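Long-range contacts in 2-hydroxyisobutyryl-CoA synthetase (Aquincola tertiaricarbonis, PDB 6HDY), which belongs to the acyl-CoA synthetases of the ANL superfamily of AMP-binding enzymes, with a large N-terminal and a smaller C-terminal domain: residues Leu100-Phe110 against Arg133-Arg141; Trp144-Met155 against Trp179-Leu188. All blocks are in the same frame, centred on the assembly; numbering follows the deposited sequence.

Contact 1 (Leu100-Phe110 against Arg133-Arg141). With SO4 (sulfate ion), chain D.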
loop_
_atom_site.group_PDB
_atom_site.type_symbol
_atom_site.label_atom_id
_atom_site.label_comp_id
_atom_site.label_asym_id
_atom_site.label_seq_id
_atom_site.Cartn_x
_atom_site.Cartn_y
_atom_site.Cartn_z
ATOM N N LEU A 100 1.249 20.926 -16.360
ATOM C CA LEU A 100 1.358 20.588 -14.940
ATOM C C LEU A 100 2.824 20.356 -14.533
ATOM O O LEU A 100 3.261 20.838 -13.484
ATOM C CB LEU A 100 0.520 19.324 -14.671
ATOM C CG LEU A 100 -0.933 19.493 -14.219
ATOM C CD1 LEU A 100 -1.482 20.907 -14.448
ATOM C CD2 LEU A 100 -1.799 18.406 -14.783
ATOM N N ARG A 101 3.572 19.625 -15.386
ATOM C CA ARG A 101 4.986 19.311 -15.203
ATOM C C ARG A 101 5.790 20.607 -15.116
ATOM O O ARG A 101 6.565 20.786 -14.170
ATOM C CB ARG A 101 5.503 18.410 -16.347
ATOM C CG ARG A 101 5.041 16.961 -16.264
ATOM C CD ARG A 101 5.479 16.134 -17.469
ATOM N NE ARG A 101 4.486 15.109 -17.803
ATOM C CZ ARG A 101 4.074 14.829 -19.037
ATOM N NH1 ARG A 101 4.581 15.478 -20.078
ATOM N NH2 ARG A 101 3.159 13.888 -19.241
ATOM N N GLU A 102 5.573 21.525 -16.077
ATOM C CA GLU A 102 6.265 22.826 -16.136
ATOM C C GLU A 102 5.985 23.678 -14.895
ATOM O O GLU A 102 6.917 24.242 -14.320
ATOM C CB GLU A 102 5.908 23.572 -17.426
ATOM C CG GLU A 102 6.538 22.956 -18.667
ATOM C CD GLU A 102 5.959 23.356 -20.013
ATOM O OE1 GLU A 102 5.079 24.250 -20.061
ATOM O OE2 GLU A 102 6.396 22.767 -21.028
ATOM N N SER A 103 4.714 23.700 -14.444
ATOM C CA SER A 103 4.272 24.426 -13.246
ATOM C C SER A 103 4.959 23.867 -11.985
ATOM O O SER A 103 5.357 24.632 -11.111
ATOM C CB SER A 103 2.754 24.346 -13.113
ATOM O OG SER A 103 2.325 25.113 -12.001
ATOM N N GLN A 104 5.064 22.529 -11.890
ATOM C CA GLN A 104 5.746 21.835 -10.793
ATOM C C GLN A 104 7.259 22.100 -10.805
ATOM O O GLN A 104 7.826 22.378 -9.742
ATOM C CB GLN A 104 5.421 20.344 -10.801
ATOM C CG GLN A 104 3.980 20.098 -10.374
ATOM C CD GLN A 104 3.728 18.730 -9.826
ATOM O OE1 GLN A 104 4.609 17.862 -9.777
ATOM N NE2 GLN A 104 2.507 18.515 -9.386
ATOM N N ALA A 105 7.902 22.092 -11.998
ATOM C CA ALA A 105 9.338 22.439 -12.098
ATOM C C ALA A 105 9.611 23.891 -11.653
ATOM O O ALA A 105 10.575 24.137 -10.918
ATOM C CB ALA A 105 9.844 22.228 -13.516
ATOM N N ALA A 106 8.751 24.850 -12.069
ATOM C CA ALA A 106 8.939 26.258 -11.703
ATOM C C ALA A 106 8.460 26.553 -10.285
ATOM O O ALA A 106 9.038 27.410 -9.627
ATOM C CB ALA A 106 8.238 27.165 -12.694
ATOM N N HIS A 107 7.425 25.840 -9.797
ATOM C CA HIS A 107 6.898 26.050 -8.440
ATOM C C HIS A 107 6.845 24.716 -7.684
ATOM O O HIS A 107 5.770 24.152 -7.469
ATOM C CB HIS A 107 5.555 26.803 -8.477
ATOM C CG HIS A 107 5.622 28.044 -9.311
ATOM N ND1 HIS A 107 6.187 29.212 -8.822
ATOM C CD2 HIS A 107 5.279 28.230 -10.607
ATOM C CE1 HIS A 107 6.125 30.082 -9.819
ATOM N NE2 HIS A 107 5.575 29.538 -10.911
ATOM N N PRO A 108 8.028 24.177 -7.299
ATOM C CA PRO A 108 8.045 22.880 -6.625
ATOM C C PRO A 108 7.534 22.891 -5.182
ATOM O O PRO A 108 7.635 23.906 -4.510
ATOM C CB PRO A 108 9.518 22.469 -6.718
ATOM C CG PRO A 108 10.268 23.727 -6.753
ATOM C CD PRO A 108 9.400 24.726 -7.447
ATOM N N PRO A 109 7.003 21.768 -4.666
ATOM C CA PRO A 109 6.801 20.477 -5.334
ATOM C C PRO A 109 5.477 20.279 -6.075
ATOM O O PRO A 109 5.417 19.411 -6.952
ATOM C CB PRO A 109 6.939 19.488 -4.180
ATOM C CG PRO A 109 6.433 20.231 -2.967
ATOM C CD PRO A 109 6.573 21.715 -3.255
ATOM N N PHE A 110 4.413 21.023 -5.716
ATOM C CA PHE A 110 3.063 20.780 -6.256
ATOM C C PHE A 110 2.580 21.694 -7.390
ATOM O O PHE A 110 1.490 21.466 -7.922
ATOM C CB PHE A 110 2.040 20.795 -5.108
ATOM C CG PHE A 110 2.415 19.813 -4.031
ATOM C CD1 PHE A 110 2.607 18.462 -4.330
ATOM C CD2 PHE A 110 2.669 20.245 -2.732
ATOM C CE1 PHE A 110 3.032 17.565 -3.347
ATOM C CE2 PHE A 110 3.065 19.333 -1.743
ATOM C CZ PHE A 110 3.216 17.996 -2.055
ATOM N N ARG A 133 9.282 12.945 -16.588
ATOM C CA ARG A 133 9.265 13.638 -15.299
ATOM C C ARG A 133 7.959 13.375 -14.531
ATOM O O ARG A 133 6.860 13.572 -15.084
ATOM C CB ARG A 133 9.549 15.148 -15.457
ATOM C CG ARG A 133 10.715 15.673 -14.603
ATOM C CD ARG A 133 12.085 15.179 -15.061
ATOM N NE ARG A 133 13.182 15.845 -14.351
ATOM C CZ ARG A 133 14.464 15.489 -14.429
ATOM N NH1 ARG A 133 15.387 16.160 -13.751
ATOM N NH2 ARG A 133 14.830 14.457 -15.179
ATOM N N PRO A 134 8.043 12.862 -13.273
ATOM C CA PRO A 134 6.807 12.563 -12.536
ATOM C C PRO A 134 6.163 13.807 -11.920
ATOM O O PRO A 134 6.854 14.735 -11.503
ATOM C CB PRO A 134 7.262 11.570 -11.469
ATOM C CG PRO A 134 8.683 11.923 -11.211
ATOM C CD PRO A 134 9.242 12.558 -12.460
ATOM N N THR A 135 4.848 13.795 -11.836
ATOM C CA THR A 135 4.099 14.875 -11.213
ATOM C C THR A 135 3.663 14.437 -9.843
ATOM O O THR A 135 3.210 13.311 -9.670
ATOM C CB THR A 135 2.934 15.361 -12.083
ATOM O OG1 THR A 135 2.448 14.271 -12.838
ATOM C CG2 THR A 135 3.347 16.466 -13.023
ATOM N N ALA A 136 3.812 15.326 -8.875
ATOM C CA ALA A 136 3.447 15.083 -7.491
ATOM C C ALA A 136 2.019 15.541 -7.194
ATOM O O ALA A 136 1.619 16.647 -7.559
ATOM C CB ALA A 136 4.429 15.805 -6.573
ATOM N N PHE A 137 1.265 14.702 -6.502
ATOM C CA PHE A 137 -0.059 15.084 -6.067
ATOM C C PHE A 137 -0.009 15.448 -4.568
ATOM O O PHE A 137 0.449 14.657 -3.751
ATOM C CB PHE A 137 -1.114 14.016 -6.375
ATOM C CG PHE A 137 -1.180 13.532 -7.812
ATOM C CD1 PHE A 137 -1.232 14.435 -8.871
ATOM C CD2 PHE A 137 -1.275 12.174 -8.103
ATOM C CE1 PHE A 137 -1.337 13.985 -10.195
ATOM C CE2 PHE A 137 -1.319 11.725 -9.428
ATOM C CZ PHE A 137 -1.371 12.631 -10.463
ATOM N N GLY A 138 -0.436 16.662 -4.258
ATOM C CA GLY A 138 -0.560 17.198 -2.913
ATOM C C GLY A 138 -2.038 17.384 -2.657
ATOM O O GLY A 138 -2.617 18.395 -3.052
ATOM N N ILE A 139 -2.666 16.383 -2.051
ATOM C CA ILE A 139 -4.098 16.353 -1.783
ATOM C C ILE A 139 -4.419 16.796 -0.342
ATOM O O ILE A 139 -3.866 16.241 0.608
ATOM C CB ILE A 139 -4.660 14.971 -2.147
ATOM C CG1 ILE A 139 -4.127 14.552 -3.543
ATOM C CG2 ILE A 139 -6.194 14.995 -2.110
ATOM C CD1 ILE A 139 -3.876 13.137 -3.717
ATOM N N GLY A 140 -5.282 17.809 -0.213
ATOM C CA GLY A 140 -5.672 18.345 1.079
ATOM C C GLY A 140 -6.631 17.419 1.785
ATOM O O GLY A 140 -7.243 16.564 1.148
ATOM N N ARG A 141 -6.764 17.584 3.105
ATOM C CA ARG A 141 -7.642 16.791 3.973
ATOM C C ARG A 141 -9.085 16.805 3.494
ATOM O O ARG A 141 -9.724 15.755 3.422
ATOM C CB ARG A 141 -7.564 17.328 5.410
ATOM C CG ARG A 141 -7.479 16.240 6.473
ATOM C CD ARG A 141 -7.018 16.759 7.827
ATOM N NE ARG A 141 -5.866 17.666 7.742
ATOM C CZ ARG A 141 -5.918 18.980 7.966
ATOM N NH1 ARG A 141 -7.072 19.561 8.289
ATOM N NH2 ARG A 141 -4.823 19.722 7.865
HETATM S S SO4 D . 3.384 28.024 -14.504
HETATM O O1 SO4 D . 2.967 27.878 -13.088
HETATM O O2 SO4 D . 4.848 28.131 -14.610
HETATM O O3 SO4 D . 2.750 29.239 -15.052
HETATM O O4 SO4 D . 2.964 26.871 -15.326
HETATM O O HOH W 1 6.878 17.541 -12.021
#
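Strand 136-140, one half of a two-stranded antiparallel hairpin in the AMP-binding domain, is held against helix 97-106 by a glutamine that imitates a neighbouring strand. The Gln104 side-chain amide bonds both the N-H and the C=O of Ala136. Ala136 N donates to Gln104 OE1 at 2.8 Å, on a carbonyl lone pair and nearly straight at 168°. Gln104 NE2 returns a bond to Ala136 O, also 2.8 Å and on a lone pair but more bent. Together the two bonds fix the rotation of the buried amide. Its chain reaches the strand because it runs extended beyond CG (chi2 -157°). Water 1 donates to both Gln104 OE1 and Pro134 O.

On one side of this pair, the methyl CG2 of Thr135 lies 3.7 Å from Arg101 CG. On the other, the Phe110 ring is sandwiched. Gly138 CA makes a CH-pi contact with one face, 3.8 Å from the ring centroid, and Pro109 CG covers the opposite face toward its rim. Ala136 O lies at the ring edge.

Gln335 bonds Phe110 O, Ala136 O and Gly138 N. Strand 121-126 pairs with strand 136-140 and also packs on Phe110, while Phe137 and Ile139 touch Met176 of helix 176-187.

Contact 2 (Trp144-Met155 against Trp179-Leu188)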
loop_
_atom_site.group_PDB
_atom_site.type_symbol
_atom_site.label_atom_id
_atom_site.label_comp_id
_atom_site.label_asym_id
_atom_site.label_seq_id
_atom_site.Cartn_x
_atom_site.Cartn_y
_atom_site.Cartn_z
ATOM N N TRP A 144 -9.514 14.727 0.242
ATOM C CA TRP A 144 -9.456 13.290 0.540
ATOM C C TRP A 144 -10.866 12.824 0.984
ATOM O O TRP A 144 -11.364 11.791 0.520
ATOM C CB TRP A 144 -8.361 12.991 1.624
ATOM C CG TRP A 144 -7.966 11.543 1.618
ATOM C CD1 TRP A 144 -8.584 10.531 2.292
ATOM C CD2 TRP A 144 -7.032 10.915 0.718
ATOM N NE1 TRP A 144 -8.044 9.315 1.924
ATOM C CE2 TRP A 144 -7.076 9.525 0.971
ATOM C CE3 TRP A 144 -6.157 11.394 -0.275
ATOM C CZ2 TRP A 144 -6.268 8.604 0.271
ATOM C CZ3 TRP A 144 -5.327 10.485 -0.941
ATOM C CH2 TRP A 144 -5.391 9.110 -0.667
ATOM N N ARG A 145 -11.514 13.621 1.866
ATOM C CA ARG A 145 -12.903 13.381 2.305
ATOM C C ARG A 145 -13.880 13.494 1.123
ATOM O O ARG A 145 -14.733 12.625 0.972
ATOM C CB ARG A 145 -13.324 14.292 3.486
ATOM C CG ARG A 145 -12.548 14.074 4.817
ATOM C CD ARG A 145 -12.116 12.631 5.119
ATOM N NE ARG A 145 -13.211 11.648 5.111
ATOM C CZ ARG A 145 -13.038 10.341 4.921
ATOM N NH1 ARG A 145 -11.829 9.852 4.714
ATOM N NH2 ARG A 145 -14.077 9.514 4.951
ATOM N N ALA A 146 -13.709 14.509 0.250
ATOM C CA ALA A 146 -14.552 14.669 -0.952
ATOM C C ALA A 146 -14.417 13.428 -1.882
ATOM O O ALA A 146 -15.418 12.939 -2.403
ATOM C CB ALA A 146 -14.181 15.946 -1.704
ATOM N N ILE A 147 -13.197 12.893 -2.018
ATOM C CA ILE A 147 -12.905 11.695 -2.829
ATOM C C ILE A 147 -13.541 10.428 -2.202
ATOM O O ILE A 147 -14.152 9.637 -2.920
ATOM C CB ILE A 147 -11.354 11.525 -3.028
ATOM C CG1 ILE A 147 -10.768 12.695 -3.851
ATOM C CG2 ILE A 147 -11.026 10.141 -3.669
ATOM C CD1 ILE A 147 -9.210 12.873 -3.808
ATOM N N ALA A 148 -13.366 10.230 -0.873
ATOM C CA ALA A 148 -13.907 9.068 -0.161
ATOM C C ALA A 148 -15.440 9.005 -0.249
ATOM O O ALA A 148 -15.997 7.928 -0.468
ATOM C CB ALA A 148 -13.459 9.084 1.295
ATOM N N ASN A 149 -16.105 10.158 -0.126
ATOM C CA ASN A 149 -17.558 10.265 -0.214
ATOM C C ASN A 149 -18.067 10.026 -1.617
ATOM O O ASN A 149 -19.010 9.242 -1.788
ATOM C CB ASN A 149 -18.037 11.592 0.336
ATOM C CG ASN A 149 -18.064 11.603 1.828
ATOM O OD1 ASN A 149 -19.056 11.231 2.438
ATOM N ND2 ASN A 149 -16.962 11.992 2.451
ATOM N N ALA A 150 -17.429 10.661 -2.628
ATOM C CA ALA A 150 -17.755 10.458 -4.043
ATOM C C ALA A 150 -17.617 8.992 -4.367
ATOM O O ALA A 150 -18.512 8.433 -4.972
ATOM C CB ALA A 150 -16.806 11.249 -4.920
ATOM N N HIS A 151 -16.516 8.343 -3.925
ATOM C CA HIS A 151 -16.285 6.929 -4.254
ATOM C C HIS A 151 -17.239 5.978 -3.568
ATOM O O HIS A 151 -17.636 5.024 -4.215
ATOM C CB HIS A 151 -14.819 6.543 -4.008
ATOM C CG HIS A 151 -13.925 7.066 -5.084
ATOM N ND1 HIS A 151 -12.605 6.782 -5.098
ATOM C CD2 HIS A 151 -14.219 7.827 -6.166
ATOM C CE1 HIS A 151 -12.116 7.364 -6.180
ATOM N NE2 HIS A 151 -13.053 7.996 -6.853
ATOM N N ALA A 152 -17.602 6.215 -2.272
ATOM C CA ALA A 152 -18.588 5.385 -1.540
ATOM C C ALA A 152 -19.932 5.421 -2.271
ATOM O O ALA A 152 -20.594 4.391 -2.391
ATOM C CB ALA A 152 -18.778 5.897 -0.113
ATOM N N ARG A 153 -20.310 6.610 -2.768
ATOM C CA ARG A 153 -21.536 6.874 -3.513
ATOM C C ARG A 153 -21.648 6.017 -4.794
ATOM O O ARG A 153 -22.655 5.336 -5.006
ATOM C CB ARG A 153 -21.621 8.375 -3.830
ATOM C CG ARG A 153 -22.614 8.746 -4.912
ATOM C CD ARG A 153 -22.770 10.231 -4.966
ATOM N NE ARG A 153 -23.576 10.645 -6.109
ATOM C CZ ARG A 153 -23.567 11.868 -6.622
ATOM N NH1 ARG A 153 -22.816 12.814 -6.079
ATOM N NH2 ARG A 153 -24.327 12.160 -7.666
ATOM N N ILE A 154 -20.591 6.048 -5.617
ATOM C CA ILE A 154 -20.476 5.331 -6.884
ATOM C C ILE A 154 -20.336 3.807 -6.632
ATOM O O ILE A 154 -20.856 3.026 -7.412
ATOM C CB ILE A 154 -19.295 5.948 -7.695
ATOM C CG1 ILE A 154 -19.591 7.416 -8.063
ATOM C CG2 ILE A 154 -18.990 5.136 -8.936
ATOM C CD1 ILE A 154 -18.367 8.269 -8.320
ATOM N N MET A 155 -19.641 3.391 -5.551
ATOM C CA MET A 155 -19.495 1.964 -5.212
ATOM C C MET A 155 -20.866 1.385 -4.775
ATOM O O MET A 155 -21.175 0.233 -5.068
ATOM C CB MET A 155 -18.421 1.770 -4.125
ATOM C CG MET A 155 -16.999 1.765 -4.674
ATOM S SD MET A 155 -15.735 1.848 -3.366
ATOM C CE MET A 155 -16.072 0.340 -2.497
ATOM N N TRP A 179 -5.649 3.734 -3.554
ATOM C CA TRP A 179 -6.036 4.649 -2.455
ATOM C C TRP A 179 -7.457 5.124 -2.621
ATOM O O TRP A 179 -8.205 5.207 -1.649
ATOM C CB TRP A 179 -5.050 5.846 -2.354
ATOM C CG TRP A 179 -3.644 5.407 -2.068
ATOM C CD1 TRP A 179 -2.640 5.249 -2.974
ATOM C CD2 TRP A 179 -3.113 4.985 -0.798
ATOM N NE1 TRP A 179 -1.509 4.778 -2.351
ATOM C CE2 TRP A 179 -1.771 4.598 -1.016
ATOM C CE3 TRP A 179 -3.650 4.872 0.497
ATOM C CZ2 TRP A 179 -0.944 4.123 0.018
ATOM C CZ3 TRP A 179 -2.836 4.386 1.520
ATOM C CH2 TRP A 179 -1.498 4.031 1.280
ATOM N N GLY A 180 -7.839 5.411 -3.854
ATOM C CA GLY A 180 -9.198 5.849 -4.162
ATOM C C GLY A 180 -10.259 4.803 -3.896
ATOM O O GLY A 180 -11.318 5.131 -3.367
ATOM N N ALA A 181 -9.981 3.535 -4.228
ATOM C CA ALA A 181 -10.933 2.452 -3.961
ATOM C C ALA A 181 -11.002 2.159 -2.463
ATOM O O ALA A 181 -12.086 1.875 -1.931
ATOM C CB ALA A 181 -10.558 1.194 -4.737
ATOM N N LEU A 182 -9.844 2.231 -1.784
ATOM C CA LEU A 182 -9.784 2.034 -0.341
ATOM C C LEU A 182 -10.615 3.109 0.419
ATOM O O LEU A 182 -11.371 2.761 1.337
ATOM C CB LEU A 182 -8.318 2.043 0.126
ATOM C CG LEU A 182 -8.068 2.142 1.629
ATOM C CD1 LEU A 182 -8.567 0.897 2.356
ATOM C CD2 LEU A 182 -6.624 2.400 1.911
ATOM N N ALA A 183 -10.448 4.408 0.044
ATOM C CA ALA A 183 -11.147 5.538 0.678
ATOM C C ALA A 183 -12.662 5.407 0.531
ATOM O O ALA A 183 -13.388 5.754 1.451
ATOM C CB ALA A 183 -10.658 6.873 0.124
ATOM N N GLY A 184 -13.115 4.902 -0.615
ATOM C CA GLY A 184 -14.526 4.664 -0.909
ATOM C C GLY A 184 -15.065 3.526 -0.079
ATOM O O GLY A 184 -16.143 3.644 0.503
ATOM N N ALA A 185 -14.298 2.427 0.021
ATOM C CA ALA A 185 -14.653 1.260 0.842
ATOM C C ALA A 185 -14.778 1.645 2.320
ATOM O O ALA A 185 -15.759 1.278 2.968
ATOM C CB ALA A 185 -13.618 0.151 0.653
ATOM N N GLU A 186 -13.817 2.428 2.836
ATOM C CA GLU A 186 -13.805 2.945 4.216
ATOM C C GLU A 186 -15.069 3.777 4.490
ATOM O O GLU A 186 -15.767 3.522 5.484
ATOM C CB GLU A 186 -12.543 3.801 4.472
ATOM C CG GLU A 186 -11.227 3.011 4.593
ATOM C CD GLU A 186 -9.931 3.808 4.692
ATOM O OE1 GLU A 186 -9.940 5.029 4.436
ATOM O OE2 GLU A 186 -8.892 3.208 5.030
ATOM N N ARG A 187 -15.368 4.765 3.615
ATOM C CA ARG A 187 -16.541 5.637 3.765
ATOM C C ARG A 187 -17.877 4.856 3.585
ATOM O O ARG A 187 -18.873 5.150 4.265
ATOM C CB ARG A 187 -16.454 6.845 2.801
ATOM C CG ARG A 187 -17.640 7.833 2.868
ATOM C CD ARG A 187 -17.914 8.366 4.279
ATOM N NE ARG A 187 -19.140 9.172 4.327
ATOM C CZ ARG A 187 -20.361 8.697 4.561
ATOM N NH1 ARG A 187 -21.404 9.509 4.560
ATOM N NH2 ARG A 187 -20.549 7.402 4.776
ATOM N N LEU A 188 -17.865 3.830 2.722
ATOM C CA LEU A 188 -19.047 2.984 2.484
ATOM C C LEU A 188 -19.378 2.106 3.713
ATOM O O LEU A 188 -20.442 1.485 3.763
ATOM C CB LEU A 188 -18.799 2.102 1.231
ATOM C CG LEU A 188 -19.947 1.193 0.717
ATOM C CD1 LEU A 188 -21.289 1.965 0.584
ATOM C CD2 LEU A 188 -19.539 0.524 -0.575
HETATM O O HOH W 2 -8.139 6.695 3.376
#
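The His151 ring points its edge at the backbone of Gly180, and Ile147 CG2 covers one of its faces toward the rim. His151 ND1 donates to Gly180 O at 2.7 Å, almost straight (173°). The oxygen lies in the ring plane, but the donor stands well above the carbonyl plane. Gly184 N reaches the same oxygen from the opposite face, as the regular helix bond. His151 NE2 is bonded to Met285 N, so both ring nitrogens are held. Phe284, which lines the pocket of (3S)-3-hydroxybutanoic acid, meets this ring edge-to-face.

The Trp144 indole brings its edge to Trp179: CH2 is 3.7 Å from Trp179 CB. Its NE1 donates to water 2, which lies in the ring plane and donates to Glu186 OE1. The Arg145 guanidinium has Ala148 CB over one face and Arg187 CD at its edge; its NH2 forms a salt bridge with Glu23.

This is a close crossing of two helices of the AMP-binding domain. The segment axes approach to 7.2 Å at -74°. Small residues permit it: Ala152 and Gly184 have CA atoms 4.2 Å apart, and Ala148 CB lies 3.8 Å from Ala183 CB.

Arg187 is a knob among Arg145, Ala148, Asn149 and Ala152. Its chain turns at chi2 (54°), and NE donates to Asn149 OD1 at 2.8 Å. This bond is short but bent: NE stands above the carbonyl plane, and OD1 is tilted from the guanidinium plane. Arg187 NH1 bonds Tyr25 O. Asn149 ND2 donates to Arg145 O. Beyond Ala152, Met155 lays SD and CE along the backbone of Gly184 and Ala185, with CE 3.7 Å from Ala185 N.

Contact 1 closes before contact 2 opens along the chain, and their centres are about 23 Å apart. Strand 136-140 of contact 1 runs straight into helix 141-157 of contact 2, so one continuous piece of chain serves both. They also touch through space. Ile139 CG2 packs 4.0 Å from Trp144 CE3 and 4.1 Å from Ile147 CD1. All four segments belong to the AMP-binding part of the chain. The side chains of Phe137, in the hairpin, and His151 are each about 7 Å from the bound (3S)-3-hydroxybutanoic acid. Both contacts therefore lie close to the ligand site and also touch the second subunit.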